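PDB 2GVH: AGR_L_2016p from Agrobacterium tumefaciens, which probably hydrolyses the thioester bond of acyl-CoA substrates as a double hotdog-fold thioesterase, releasing coenzyme A and a free carboxylic acid. Local coordinates for residues Ile87-Glu92 with Gln120-Thr125. Numbering follows the deposited sequence.
Sequences IGHIVE and QQHTCT
The imidazoles of H89 and H122 meet with ND1 of H122 at the edge of the H89 ring, near its plane, whereas NE2 of H89 approaches the H122 ring obliquely. The planes are inclined at 55° and the centroids lie 5.1 Å apart. H89 NE2 is the atom of its ring nearest to H122: it accepts a weak, strongly bent hydrogen bond from H122 ND1 (3.1 Å, 122° at the hydrogen) and lies 3.7 Å from H122 CG. H89 carries CG beside its backbone N and anti to the carbonyl carbon (chi1 -66°), and its side chain crosses that of H122 at about a right angle. The other nitrogen of the H122 ring, NE2, donates a second weak hydrogen bond, to Q120 OE1 at 3.4 Å.

Strands 89-100 and 121-133 are not neighbours in the antiparallel sheet of the first hotdog domain; strand 104-115 runs between them, and the histidines join over it, touching T115 and, from the loop, P84. The CA atoms of H89 and H122 are accordingly 8.7 Å apart. With ND1 of H122 as donor, NE2 of H89 would act as an unprotonated acceptor, which is consistent with a neutral H89 ring. Taken at face value, donation from both nitrogens would make H122 cationic, but two weak bonds settle neither charge, and so bent a bond probably contributes only modestly to linking the two strands.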
ATOM      1  N   ILE B  87      -9.546  -1.259  21.183  1.00 80.69           N
ATOM      2  CA  ILE B  87     -10.744  -1.765  20.495  1.00 79.79           C
ATOM      3  C   ILE B  87     -10.770  -1.381  18.986  1.00 78.84           C
ATOM      4  O   ILE B  87      -9.763  -0.899  18.414  1.00 79.70           O
ATOM      5  CB  ILE B  87     -12.047  -1.264  21.227  1.00 81.23           C
ATOM      6  N   GLY B  88     -11.916  -1.588  18.340  1.00 75.48           N
ATOM      7  CA  GLY B  88     -12.059  -1.219  16.925  1.00 71.11           C
ATOM      8  C   GLY B  88     -12.841   0.060  16.744  1.00 69.22           C
ATOM      9  O   GLY B  88     -13.743   0.333  17.540  1.00 69.78           O
ATOM     10  N   HIS B  89     -12.531   0.830  15.691  1.00 66.13           N
ATOM     11  CA  HIS B  89     -13.153   2.139  15.485  1.00 63.91           C
ATOM     12  C   HIS B  89     -13.513   2.481  14.017  1.00 64.04           C
ATOM     13  O   HIS B  89     -12.759   2.230  13.085  1.00 65.96           O
ATOM     14  CB  HIS B  89     -12.213   3.246  16.008  1.00 63.24           C
ATOM     15  CG  HIS B  89     -12.003   3.225  17.489  1.00 64.08           C
ATOM     16  ND1 HIS B  89     -11.052   2.429  18.100  1.00 70.08           N
ATOM     17  CD2 HIS B  89     -12.632   3.894  18.485  1.00 62.93           C
ATOM     18  CE1 HIS B  89     -11.102   2.615  19.408  1.00 63.58           C
ATOM     19  NE2 HIS B  89     -12.051   3.499  19.663  1.00 62.20           N
ATOM     20  N   ILE B  90     -14.653   3.102  13.799  1.00 61.81           N
ATOM     21  CA  ILE B  90     -14.797   3.839  12.556  1.00 62.01           C
ATOM     22  C   ILE B  90     -14.304   5.253  12.777  1.00 61.39           C
ATOM     23  O   ILE B  90     -14.790   5.938  13.676  1.00 64.08           O
ATOM     24  CB  ILE B  90     -16.217   3.933  12.040  1.00 57.16           C
ATOM     25  CG1 ILE B  90     -16.754   2.565  11.702  1.00 61.14           C
ATOM     26  CG2 ILE B  90     -16.208   4.737  10.785  1.00 56.31           C
ATOM     27  CD1 ILE B  90     -18.268   2.550  11.493  1.00 62.79           C
ATOM     28  N   VAL B  91     -13.361   5.694  11.952  1.00 60.27           N
ATOM     29  CA  VAL B  91     -12.696   6.985  12.182  1.00 61.10           C
ATOM     30  C   VAL B  91     -13.012   7.969  11.094  1.00 61.79           C
ATOM     31  O   VAL B  91     -12.757   7.709   9.921  1.00 65.52           O
ATOM     32  CB  VAL B  91     -11.162   6.802  12.360  1.00 58.14           C
ATOM     33  CG1 VAL B  91     -10.537   8.037  12.864  1.00 57.29           C
ATOM     34  CG2 VAL B  91     -10.949   5.756  13.403  1.00 57.38           C
ATOM     35  N   GLU B  92     -13.575   9.092  11.467  1.00 62.88           N
ATOM     36  CA  GLU B  92     -14.014  10.053  10.479  1.00 62.89           C
ATOM     37  C   GLU B  92     -13.186  11.304  10.501  1.00 61.96           C
ATOM     38  O   GLU B  92     -13.034  11.915  11.533  1.00 63.46           O
ATOM     39  CB  GLU B  92     -15.472  10.421  10.703  1.00 62.10           C
ATOM     40  CG  GLU B  92     -16.083  11.153   9.525  1.00 70.98           C
ATOM     41  CD  GLU B  92     -17.526  11.595   9.735  1.00 70.17           C
ATOM     42  OE1 GLU B  92     -18.130  11.273  10.764  1.00 80.79           O
ATOM     43  OE2 GLU B  92     -18.066  12.309   8.868  1.00 82.07           O
ATOM     44  N   GLN B 120     -19.357   4.634  20.633  1.00 76.49           N
ATOM     45  CA  GLN B 120     -18.993   5.609  21.637  1.00 77.37           C
ATOM     46  C   GLN B 120     -17.859   6.440  21.085  1.00 78.06           C
ATOM     47  O   GLN B 120     -16.886   5.889  20.547  1.00 80.37           O
ATOM     48  CB  GLN B 120     -18.506   4.928  22.891  1.00 77.91           C
ATOM     49  CG  GLN B 120     -19.344   3.754  23.365  1.00 80.29           C
ATOM     50  CD  GLN B 120     -18.569   2.901  24.351  1.00 81.42           C
ATOM     51  OE1 GLN B 120     -17.333   2.937  24.360  1.00 69.81           O
ATOM     52  NE2 GLN B 120     -19.269   2.098  25.138  1.00 78.22           N
ATOM     53  N   GLN B 121     -17.958   7.759  21.227  1.00 74.32           N
ATOM     54  CA  GLN B 121     -16.898   8.626  20.769  1.00 70.79           C
ATOM     55  C   GLN B 121     -15.699   8.560  21.721  1.00 69.96           C
ATOM     56  O   GLN B 121     -15.824   8.858  22.905  1.00 68.30           O
ATOM     57  CB  GLN B 121     -17.365  10.044  20.672  1.00 68.75           C
ATOM     58  CG  GLN B 121     -18.766  10.250  20.213  1.00 75.43           C
ATOM     59  CD  GLN B 121     -19.086  11.722  20.321  1.00 87.55           C
ATOM     60  OE1 GLN B 121     -19.539  12.201  21.375  1.00 95.46           O
ATOM     61  NE2 GLN B 121     -18.765  12.473  19.266  1.00 83.24           N
ATOM     62  N   HIS B 122     -14.538   8.180  21.185  1.00 68.32           N
ATOM     63  CA  HIS B 122     -13.350   7.989  21.987  1.00 67.37           C
ATOM     64  C   HIS B 122     -12.312   9.061  21.772  1.00 68.70           C
ATOM     65  O   HIS B 122     -11.494   9.331  22.655  1.00 71.38           O
ATOM     66  CB  HIS B 122     -12.705   6.656  21.693  1.00 65.06           C
ATOM     67  CG  HIS B 122     -13.204   5.564  22.558  1.00 61.58           C
ATOM     68  ND1 HIS B 122     -12.637   4.312  22.571  1.00 58.79           N
ATOM     69  CD2 HIS B 122     -14.223   5.531  23.445  1.00 55.43           C
ATOM     70  CE1 HIS B 122     -13.298   3.547  23.420  1.00 67.77           C
ATOM     71  NE2 HIS B 122     -14.262   4.267  23.966  1.00 63.08           N
ATOM     72  N   THR B 123     -12.289   9.644  20.591  1.00 67.90           N
ATOM     73  CA  THR B 123     -11.375  10.761  20.363  1.00 67.42           C
ATOM     74  C   THR B 123     -12.095  11.865  19.666  1.00 67.81           C
ATOM     75  O   THR B 123     -13.148  11.669  19.098  1.00 67.95           O
ATOM     76  CB  THR B 123     -10.129  10.479  19.441  1.00 65.36           C
ATOM     77  OG1 THR B 123     -10.551  10.344  18.081  1.00 51.48           O
ATOM     78  CG2 THR B 123      -9.266   9.263  19.903  1.00 68.65           C
ATOM     79  N   CYS B 124     -11.455  13.015  19.663  1.00 69.32           N
ATOM     80  CA  CYS B 124     -11.994  14.151  19.020  1.00 72.42           C
ATOM     81  C   CYS B 124     -10.933  15.211  18.772  1.00 73.25           C
ATOM     82  O   CYS B 124     -11.028  16.325  19.251  1.00 75.21           O
ATOM     83  CB  CYS B 124     -13.079  14.720  19.882  1.00 73.97           C
ATOM     84  SG  CYS B 124     -13.905  15.980  18.950  1.00 85.76           S
ATOM     85  N   THR B 125      -9.915  14.845  18.008  1.00 73.15           N
ATOM     86  CA  THR B 125      -8.769  15.674  17.767  1.00 71.50           C
ATOM     87  C   THR B 125      -9.034  16.752  16.697  1.00 69.76           C
ATOM     88  O   THR B 125      -9.653  16.508  15.662  1.00 69.57           O
ATOM     89  CB  THR B 125      -7.646  14.787  17.355  1.00 72.07           C
ATOM     90  OG1 THR B 125      -7.401  13.845  18.410  1.00 79.90           O
ATOM     91  CG2 THR B 125      -6.402  15.588  17.104  1.00 76.74           C
TER